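Long-range contacts in putative nisin-resistance protein (Streptococcus agalactiae 515, PDB 4Y68), which probably confers resistance to the lantibiotic nisin as a lipoprotein peptidase of the S41 family, most likely by recognising and cleaving the antibiotic peptide: residues I39-V43 with V79-V83; R42-L48 with L268-I274; Y72-R76 with Y263-R267. All blocks are in the same frame, centred on the assembly; numbering follows the deposited sequence.

Contact 1. Residues I39-V43 with V79-V83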
loop_
_atom_site.group_PDB
_atom_site.type_symbol
_atom_site.label_atom_id
_atom_site.label_comp_id
_atom_site.label_asym_id
_atom_site.label_seq_id
_atom_site.Cartn_x
_atom_site.Cartn_y
_atom_site.Cartn_z
ATOM N N ILE A 39 -14.372 -10.994 -14.073
ATOM C CA ILE A 39 -14.180 -10.091 -12.941
ATOM C C ILE A 39 -15.121 -10.443 -11.786
ATOM O O ILE A 39 -14.728 -10.412 -10.628
ATOM C CB ILE A 39 -14.384 -8.624 -13.341
ATOM C CG1 ILE A 39 -13.358 -8.226 -14.419
ATOM C CG2 ILE A 39 -14.302 -7.716 -12.081
ATOM C CD1 ILE A 39 -13.702 -6.909 -15.150
ATOM N N LEU A 40 -16.355 -10.808 -12.105
ATOM C CA LEU A 40 -17.320 -11.179 -11.076
ATOM C C LEU A 40 -16.875 -12.448 -10.336
ATOM O O LEU A 40 -16.970 -12.514 -9.109
ATOM C CB LEU A 40 -18.724 -11.346 -11.692
ATOM C CG LEU A 40 -19.340 -10.058 -12.272
ATOM C CD1 LEU A 40 -20.673 -10.335 -12.962
ATOM C CD2 LEU A 40 -19.526 -8.964 -11.188
ATOM N N ASP A 41 -16.357 -13.434 -11.066
ATOM C CA ASP A 41 -15.828 -14.637 -10.428
ATOM C C ASP A 41 -14.719 -14.309 -9.406
ATOM O O ASP A 41 -14.739 -14.814 -8.281
ATOM C CB ASP A 41 -15.279 -15.614 -11.484
ATOM C CG ASP A 41 -16.381 -16.304 -12.290
ATOM O OD1 ASP A 41 -17.520 -16.447 -11.799
ATOM O OD2 ASP A 41 -16.099 -16.722 -13.421
ATOM N N ARG A 42 -13.759 -13.469 -9.795
ATOM C CA ARG A 42 -12.658 -13.097 -8.899
ATOM C C ARG A 42 -13.165 -12.383 -7.679
ATOM O O ARG A 42 -12.742 -12.666 -6.558
ATOM C CB ARG A 42 -11.652 -12.179 -9.593
ATOM C CG ARG A 42 -10.744 -12.863 -10.535
ATOM C CD ARG A 42 -9.667 -13.666 -9.811
ATOM N NE ARG A 42 -8.787 -14.251 -10.814
ATOM C CZ ARG A 42 -8.088 -15.365 -10.650
ATOM N NH1 ARG A 42 -8.150 -16.033 -9.499
ATOM N NH2 ARG A 42 -7.331 -15.810 -11.645
ATOM N N VAL A 43 -14.063 -11.431 -7.911
ATOM C CA VAL A 43 -14.626 -10.660 -6.820
ATOM C C VAL A 43 -15.299 -11.596 -5.840
ATOM O O VAL A 43 -15.048 -11.519 -4.632
ATOM C CB VAL A 43 -15.613 -9.606 -7.331
ATOM C CG1 VAL A 43 -16.377 -8.978 -6.160
ATOM C CG2 VAL A 43 -14.867 -8.552 -8.126
ATOM N N VAL A 79 -19.561 -3.722 -14.238
ATOM C CA VAL A 79 -19.272 -4.463 -12.988
ATOM C C VAL A 79 -18.766 -3.584 -11.835
ATOM O O VAL A 79 -18.436 -4.081 -10.760
ATOM C CB VAL A 79 -18.237 -5.582 -13.233
ATOM C CG1 VAL A 79 -18.733 -6.545 -14.327
ATOM C CG2 VAL A 79 -16.884 -4.988 -13.606
ATOM N N GLN A 80 -18.672 -2.282 -12.079
ATOM C CA GLN A 80 -18.175 -1.333 -11.094
ATOM C C GLN A 80 -18.912 -1.415 -9.751
ATOM O O GLN A 80 -18.273 -1.398 -8.682
ATOM C CB GLN A 80 -18.273 0.073 -11.668
ATOM C CG GLN A 80 -17.679 1.188 -10.818
ATOM C CD GLN A 80 -17.604 2.517 -11.603
ATOM O OE1 GLN A 80 -18.290 2.691 -12.619
ATOM N NE2 GLN A 80 -16.754 3.440 -11.147
ATOM N N GLU A 81 -20.244 -1.499 -9.793
ATOM C CA GLU A 81 -21.030 -1.571 -8.552
ATOM C C GLU A 81 -20.665 -2.849 -7.794
ATOM O O GLU A 81 -20.500 -2.847 -6.580
ATOM C CB GLU A 81 -22.542 -1.518 -8.842
ATOM C CG GLU A 81 -23.413 -1.634 -7.593
ATOM C CD GLU A 81 -24.918 -1.827 -7.868
ATOM O OE1 GLU A 81 -25.324 -2.337 -8.944
ATOM O OE2 GLU A 81 -25.702 -1.468 -6.966
ATOM N N ALA A 82 -20.523 -3.936 -8.535
ATOM C CA ALA A 82 -20.187 -5.231 -7.969
ATOM C C ALA A 82 -18.801 -5.204 -7.328
ATOM O O ALA A 82 -18.604 -5.741 -6.252
ATOM C CB ALA A 82 -20.257 -6.314 -9.057
ATOM N N VAL A 83 -17.842 -4.582 -8.002
ATOM C CA VAL A 83 -16.497 -4.471 -7.455
ATOM C C VAL A 83 -16.514 -3.643 -6.184
ATOM O O VAL A 83 -15.960 -4.044 -5.162
ATOM C CB VAL A 83 -15.515 -3.853 -8.476
ATOM C CG1 VAL A 83 -14.170 -3.566 -7.831
ATOM C CG2 VAL A 83 -15.320 -4.801 -9.650
#
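L40 brings its CD2 methyl against A82 and V79, in a near-parallel packing of two helices of the N-terminal helical bundle of this peptidase. The short axes of 39-43 and 79-83 run 10.2 Å apart at closest approach and differ in direction by only 7°, and side chains a turn apart meet in succession, L40 with V79 and then V43 with V83. No hydrogen bond crosses; the interface is made of branched aliphatic side chains and one alanine, all buried. I39 offers both branches: its CD1 meets V79 CG2 at 4.0 Å, while CG2 touches that same V79 methyl and also V83 CG2, the latter at 3.9 Å. The chi1 of -61° sends the two branches to different sides, CG1 beside the backbone N and CG2 anti to it. V83 CG2 in turn lies between two residues of the other helix, since V43 CG2 stands 4.1 Å from it, the two valines crossing at about a right angle. V79 likewise shares its methyls, CG1 going to L40 and CG2 to I39. Beta-branched valines suit these places because each puts two methyls close to the backbone. The outward-facing acids are used elsewhere: D41 forms a salt bridge with R59 and E81 one with R61, both on helix 55-66, whose S62 also touches L40 and V79. Behind I39 and V83 lies L268 of strand 267-276. A82, with no more than a CB, admits the long leucine, and here the packing is tight: L40 CD2 lies 3.5 Å from A82 CB.

Contact 2. Residues R42-L48 with L268-I274; sequences RVEQRGL and LALTTGI
The C-terminal turn of helix 32-46 and the residues that follow it lie along strand 267-276, the strand of the antiparallel sheet that pairs with most of the others, and R42, R46 and L48 meet L268, T272 and T271 there. Helix and strand run nearly parallel, their short axes 11° apart. L268 CD2 presses on R42 CB at 3.7 Å, the aliphatic root of an arginine whose NH1 turns back to bond Q45 OE1 in the plane of that amide. Two residues along the strand, L270 packs against the last turn of the helix: with CG anti to the backbone N (chi1 -177°), CD1 faces V43 and G47 CA, while CD2 meets R42 O first, at 3.2 Å, and then V43 CA and R46 CB. Beyond it, R46 CB rests on T272 CG2 at 3.6 Å, and the bent arginine chain carries the guanidinium past T272 to salt bridges with E258 and D186. At G47 the absence of a side chain lets the backbones come together, its CA 3.4 Å from T271 O. The same carbonyl receives a weak bond from L48 N, 3.3 Å long and bent to 130°, while T271 OG1 bonds N257. Opposite V256 the strand carries an extra residue, T272 and G273 together forming a classic bulge. One water donates to R46 O at 2.7 Å and to T272 O at 2.9 Å. Direct backbone bonding is thus slight: leucine methyls and a bridging water join the helix end to this strand, while R46 reaches past it to E258 on strand 256-261 and to D186 after strand 180-185.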
loop_
_atom_site.group_PDB
_atom_site.type_symbol
_atom_site.label_atom_id
_atom_site.label_comp_id
_atom_site.label_asym_id
_atom_site.label_seq_id
_atom_site.Cartn_x
_atom_site.Cartn_y
_atom_site.Cartn_z
ATOM N N ARG A 42 -13.759 -13.469 -9.795
ATOM C CA ARG A 42 -12.658 -13.097 -8.899
ATOM C C ARG A 42 -13.165 -12.383 -7.679
ATOM O O ARG A 42 -12.742 -12.666 -6.558
ATOM C CB ARG A 42 -11.652 -12.179 -9.593
ATOM C CG ARG A 42 -10.744 -12.863 -10.535
ATOM C CD ARG A 42 -9.667 -13.666 -9.811
ATOM N NE ARG A 42 -8.787 -14.251 -10.814
ATOM C CZ ARG A 42 -8.088 -15.365 -10.650
ATOM N NH1 ARG A 42 -8.150 -16.033 -9.499
ATOM N NH2 ARG A 42 -7.331 -15.810 -11.645
ATOM N N VAL A 43 -14.063 -11.431 -7.911
ATOM C CA VAL A 43 -14.626 -10.660 -6.820
ATOM C C VAL A 43 -15.299 -11.596 -5.840
ATOM O O VAL A 43 -15.048 -11.519 -4.632
ATOM C CB VAL A 43 -15.613 -9.606 -7.331
ATOM C CG1 VAL A 43 -16.377 -8.978 -6.160
ATOM C CG2 VAL A 43 -14.867 -8.552 -8.126
ATOM N N GLU A 44 -16.118 -12.513 -6.357
ATOM C CA GLU A 44 -16.770 -13.478 -5.488
ATOM C C GLU A 44 -15.737 -14.383 -4.781
ATOM O O GLU A 44 -15.885 -14.720 -3.595
ATOM C CB GLU A 44 -17.796 -14.326 -6.266
ATOM C CG GLU A 44 -18.433 -15.400 -5.400
ATOM C CD GLU A 44 -19.894 -15.749 -5.747
ATOM O OE1 GLU A 44 -20.620 -14.979 -6.440
ATOM O OE2 GLU A 44 -20.330 -16.825 -5.287
ATOM N N GLN A 45 -14.678 -14.755 -5.486
ATOM C CA GLN A 45 -13.719 -15.717 -4.932
ATOM C C GLN A 45 -12.891 -15.140 -3.765
ATOM O O GLN A 45 -12.534 -15.873 -2.835
ATOM C CB GLN A 45 -12.781 -16.242 -6.047
ATOM C CG GLN A 45 -11.617 -17.151 -5.551
ATOM C CD GLN A 45 -10.578 -17.527 -6.647
ATOM O OE1 GLN A 45 -9.911 -16.664 -7.226
ATOM N NE2 GLN A 45 -10.450 -18.827 -6.919
ATOM N N ARG A 46 -12.586 -13.841 -3.791
ATOM C CA ARG A 46 -11.609 -13.303 -2.832
ATOM C C ARG A 46 -12.040 -12.023 -2.105
ATOM O O ARG A 46 -11.467 -11.682 -1.063
ATOM C CB ARG A 46 -10.269 -13.043 -3.535
ATOM C CG ARG A 46 -9.553 -14.277 -4.105
ATOM C CD ARG A 46 -9.019 -15.201 -2.989
ATOM N NE ARG A 46 -8.099 -14.516 -2.068
ATOM C CZ ARG A 46 -7.877 -14.887 -0.805
ATOM N NH1 ARG A 46 -8.523 -15.935 -0.296
ATOM N NH2 ARG A 46 -7.023 -14.198 -0.041
ATOM N N GLY A 47 -13.025 -11.316 -2.651
ATOM C CA GLY A 47 -13.479 -10.060 -2.064
ATOM C C GLY A 47 -14.030 -10.277 -0.668
ATOM O O GLY A 47 -14.670 -11.294 -0.410
ATOM N N LEU A 48 -13.795 -9.332 0.238
ATOM C CA LEU A 48 -14.213 -9.509 1.634
ATOM C C LEU A 48 -15.721 -9.623 1.838
ATOM O O LEU A 48 -16.158 -10.322 2.748
ATOM C CB LEU A 48 -13.696 -8.359 2.498
ATOM C CG LEU A 48 -12.195 -8.380 2.782
ATOM C CD1 LEU A 48 -11.821 -7.091 3.451
ATOM C CD2 LEU A 48 -11.855 -9.565 3.689
ATOM N N LEU A 268 -7.631 -5.503 -12.033
ATOM C CA LEU A 268 -8.584 -5.554 -10.942
ATOM C C LEU A 268 -7.821 -5.534 -9.623
ATOM O O LEU A 268 -7.139 -6.497 -9.296
ATOM C CB LEU A 268 -9.471 -6.802 -11.041
ATOM C CG LEU A 268 -10.316 -7.171 -9.802
ATOM C CD1 LEU A 268 -11.408 -6.153 -9.509
ATOM C CD2 LEU A 268 -10.933 -8.572 -9.924
ATOM N N ALA A 269 -7.919 -4.417 -8.898
ATOM C CA ALA A 269 -7.430 -4.307 -7.533
ATOM C C ALA A 269 -8.526 -4.725 -6.556
ATOM O O ALA A 269 -9.484 -3.996 -6.354
ATOM C CB ALA A 269 -6.981 -2.890 -7.237
ATOM N N LEU A 270 -8.361 -5.878 -5.930
ATOM C CA LEU A 270 -9.424 -6.486 -5.117
ATOM C C LEU A 270 -9.049 -6.616 -3.636
ATOM O O LEU A 270 -7.992 -7.158 -3.308
ATOM C CB LEU A 270 -9.777 -7.872 -5.683
ATOM C CG LEU A 270 -10.915 -8.647 -5.023
ATOM C CD1 LEU A 270 -12.185 -7.795 -5.011
ATOM C CD2 LEU A 270 -11.173 -9.948 -5.775
ATOM N N THR A 271 -9.918 -6.149 -2.741
ATOM C CA THR A 271 -9.612 -6.196 -1.317
ATOM C C THR A 271 -9.862 -7.591 -0.773
ATOM O O THR A 271 -10.941 -8.155 -0.971
ATOM C CB THR A 271 -10.442 -5.169 -0.545
ATOM O OG1 THR A 271 -10.185 -3.867 -1.087
ATOM C CG2 THR A 271 -10.089 -5.190 0.925
ATOM N N THR A 272 -8.874 -8.164 -0.103
ATOM C CA THR A 272 -8.970 -9.568 0.286
ATOM C C THR A 272 -8.613 -9.801 1.746
ATOM O O THR A 272 -8.806 -10.882 2.265
ATOM C CB THR A 272 -8.055 -10.431 -0.584
ATOM O OG1 THR A 272 -6.705 -9.983 -0.414
ATOM C CG2 THR A 272 -8.438 -10.283 -2.047
ATOM N N GLY A 273 -8.102 -8.772 2.406
ATOM C CA GLY A 273 -7.600 -8.927 3.756
ATOM C C GLY A 273 -7.884 -7.762 4.696
ATOM O O GLY A 273 -7.675 -6.592 4.363
ATOM N N ILE A 274 -8.412 -8.107 5.861
ATOM C CA ILE A 274 -8.507 -7.202 6.994
ATOM C C ILE A 274 -7.156 -7.214 7.657
ATOM O O ILE A 274 -6.418 -8.187 7.504
ATOM C CB ILE A 274 -9.609 -7.644 7.981
ATOM C CG1 ILE A 274 -10.939 -7.072 7.531
ATOM C CG2 ILE A 274 -9.328 -7.150 9.385
ATOM C CD1 ILE A 274 -11.401 -7.663 6.296
HETATM O O HOH W 1 -10.496 -12.923 1.185
#

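Contact 3. Residues Y72-R76 with Y263-R267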
loop_
_atom_site.group_PDB
_atom_site.type_symbol
_atom_site.label_atom_id
_atom_site.label_comp_id
_atom_site.label_asym_id
_atom_site.label_seq_id
_atom_site.Cartn_x
_atom_site.Cartn_y
_atom_site.Cartn_z
ATOM N N TYR A 72 -15.000 -4.193 -23.656
ATOM C CA TYR A 72 -14.387 -4.409 -22.348
ATOM C C TYR A 72 -14.578 -3.203 -21.455
ATOM O O TYR A 72 -14.905 -3.346 -20.277
ATOM C CB TYR A 72 -12.886 -4.708 -22.470
ATOM C CG TYR A 72 -12.546 -6.028 -23.125
ATOM C CD1 TYR A 72 -13.508 -7.001 -23.314
ATOM C CD2 TYR A 72 -11.244 -6.300 -23.549
ATOM C CE1 TYR A 72 -13.193 -8.209 -23.906
ATOM C CE2 TYR A 72 -10.922 -7.503 -24.145
ATOM C CZ TYR A 72 -11.901 -8.454 -24.322
ATOM O OH TYR A 72 -11.591 -9.650 -24.910
ATOM N N GLN A 73 -14.347 -2.024 -22.012
ATOM C CA GLN A 73 -14.561 -0.767 -21.289
ATOM C C GLN A 73 -15.985 -0.699 -20.729
ATOM O O GLN A 73 -16.192 -0.289 -19.591
ATOM C CB GLN A 73 -14.301 0.434 -22.213
ATOM C CG GLN A 73 -14.537 1.808 -21.587
ATOM C CD GLN A 73 -13.800 1.987 -20.257
ATOM O OE1 GLN A 73 -14.425 2.003 -19.191
ATOM N NE2 GLN A 73 -12.467 2.138 -20.311
ATOM N N GLU A 74 -16.956 -1.114 -21.539
ATOM C CA GLU A 74 -18.356 -1.116 -21.133
ATOM C C GLU A 74 -18.557 -2.134 -20.027
ATOM O O GLU A 74 -19.223 -1.861 -19.027
ATOM C CB GLU A 74 -19.280 -1.420 -22.335
ATOM C CG GLU A 74 -20.743 -1.087 -22.067
ATOM C CD GLU A 74 -21.747 -1.664 -23.095
ATOM O OE1 GLU A 74 -21.395 -1.931 -24.263
ATOM O OE2 GLU A 74 -22.923 -1.834 -22.713
ATOM N N SER A 75 -17.963 -3.311 -20.197
ATOM C CA SER A 75 -18.028 -4.326 -19.155
ATOM C C SER A 75 -17.462 -3.853 -17.823
ATOM O O SER A 75 -18.032 -4.173 -16.779
ATOM C CB SER A 75 -17.299 -5.585 -19.591
ATOM O OG SER A 75 -18.050 -6.290 -20.541
ATOM N N ARG A 76 -16.365 -3.089 -17.847
ATOM C CA ARG A 76 -15.787 -2.580 -16.604
ATOM C C ARG A 76 -16.767 -1.608 -15.963
ATOM O O ARG A 76 -16.931 -1.608 -14.744
ATOM C CB ARG A 76 -14.416 -1.896 -16.827
ATOM C CG ARG A 76 -13.264 -2.849 -17.258
ATOM C CD ARG A 76 -11.856 -2.195 -17.205
ATOM N NE ARG A 76 -11.630 -1.225 -18.285
ATOM C CZ ARG A 76 -11.272 -1.546 -19.531
ATOM N NH1 ARG A 76 -11.084 -2.819 -19.868
ATOM N NH2 ARG A 76 -11.086 -0.593 -20.442
ATOM N N TYR A 263 -7.383 -9.491 -19.261
ATOM C CA TYR A 263 -6.953 -9.858 -20.600
ATOM C C TYR A 263 -6.303 -8.723 -21.415
ATOM O O TYR A 263 -5.345 -8.961 -22.134
ATOM C CB TYR A 263 -8.127 -10.435 -21.371
ATOM C CG TYR A 263 -7.702 -11.250 -22.573
ATOM C CD1 TYR A 263 -7.501 -10.639 -23.808
ATOM C CD2 TYR A 263 -7.496 -12.623 -22.476
ATOM C CE1 TYR A 263 -7.125 -11.367 -24.923
ATOM C CE2 TYR A 263 -7.117 -13.366 -23.594
ATOM C CZ TYR A 263 -6.929 -12.723 -24.816
ATOM O OH TYR A 263 -6.539 -13.419 -25.939
ATOM N N ASP A 264 -6.790 -7.493 -21.283
ATOM C CA ASP A 264 -6.302 -6.412 -22.136
ATOM C C ASP A 264 -5.345 -5.460 -21.419
ATOM O O ASP A 264 -5.137 -4.332 -21.883
ATOM C CB ASP A 264 -7.486 -5.614 -22.690
ATOM C CG ASP A 264 -8.327 -5.001 -21.586
ATOM O OD1 ASP A 264 -8.303 -5.545 -20.454
ATOM O OD2 ASP A 264 -8.993 -3.973 -21.837
ATOM N N GLY A 265 -4.781 -5.896 -20.290
ATOM C CA GLY A 265 -3.872 -5.047 -19.538
ATOM C C GLY A 265 -4.543 -4.183 -18.471
ATOM O O GLY A 265 -3.887 -3.434 -17.737
ATOM N N ALA A 266 -5.859 -4.279 -18.369
ATOM C CA ALA A 266 -6.530 -3.629 -17.257
ATOM C C ALA A 266 -6.222 -4.420 -15.979
ATOM O O ALA A 266 -5.893 -5.599 -16.051
ATOM C CB ALA A 266 -8.018 -3.532 -17.514
ATOM N N ARG A 267 -6.312 -3.760 -14.832
ATOM C CA ARG A 267 -6.078 -4.402 -13.532
ATOM C C ARG A 267 -7.283 -4.360 -12.606
ATOM O O ARG A 267 -7.868 -3.301 -12.392
ATOM C CB ARG A 267 -4.920 -3.731 -12.797
ATOM C CG ARG A 267 -3.621 -3.728 -13.504
ATOM C CD ARG A 267 -2.531 -3.314 -12.513
ATOM N NE ARG A 267 -1.202 -3.330 -13.117
ATOM C CZ ARG A 267 -0.144 -2.715 -12.596
ATOM N NH1 ARG A 267 -0.265 -2.036 -11.454
ATOM N NH2 ARG A 267 1.036 -2.777 -13.219
#
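R76 reaches from the first turns of helix 72-87 to D264, in the loop joining strands 256-261 and 267-276, and forms the salt bridge of this contact. R76 NH1 donates to D264 OD2 at 3.1 Å with an N-H...O angle of 137°; it meets the syn lone pair, and the oxygen lies 27° out of the guanidinium plane. The chain bends at chi3, which lays one guanidinium face over the helix's own first turn, near Y72 O and Q73 CA. NH1 also bonds the hydroxyl of Y35 on helix 32-46, and D264 OD1 bonds that same hydroxyl, so Y35 OH links both members of the ion pair. OD1 takes a further, weak bond from A266 N at 3.5 Å, within the turn that G265 makes at a positive phi. Y72 comes alongside: D264 OD2 lies at the edge of its ring, 3.7 Å from CD2, with ring and carboxylate planes 79° apart. Its own hydroxyl bonds P30 O, and its ring stacks with that of Y35. A266 CB sits 3.9 Å from R76 NH1, a small methyl covering part of the buried arginine. With both carboxylate oxygens engaged, D264 is probably kept ionised beside R76, which would balance the charge of the buried arginine where helix and loop meet.

Overall arrangement
All three contacts lie on the same side of the chain's centre and tie the N-terminal helices to each other, to strand 267-276 and to the loop before it. Contacts 1 and 2 share R42 and V43 of helix 32-46, have centres about 9 Å apart, and touch through L268. Contacts 1 and 3 share helix 72-87, with contact 3 at its start, about 12 Å between centres from contact 1 and 17 Å from contact 2. Along the chain contact 3 is nested inside the loop closed by contact 2, whereas contacts 1 and 3 alternate. Residues far apart in sequence thus join the helical bundle to the antiparallel sheet of this S41 peptidase.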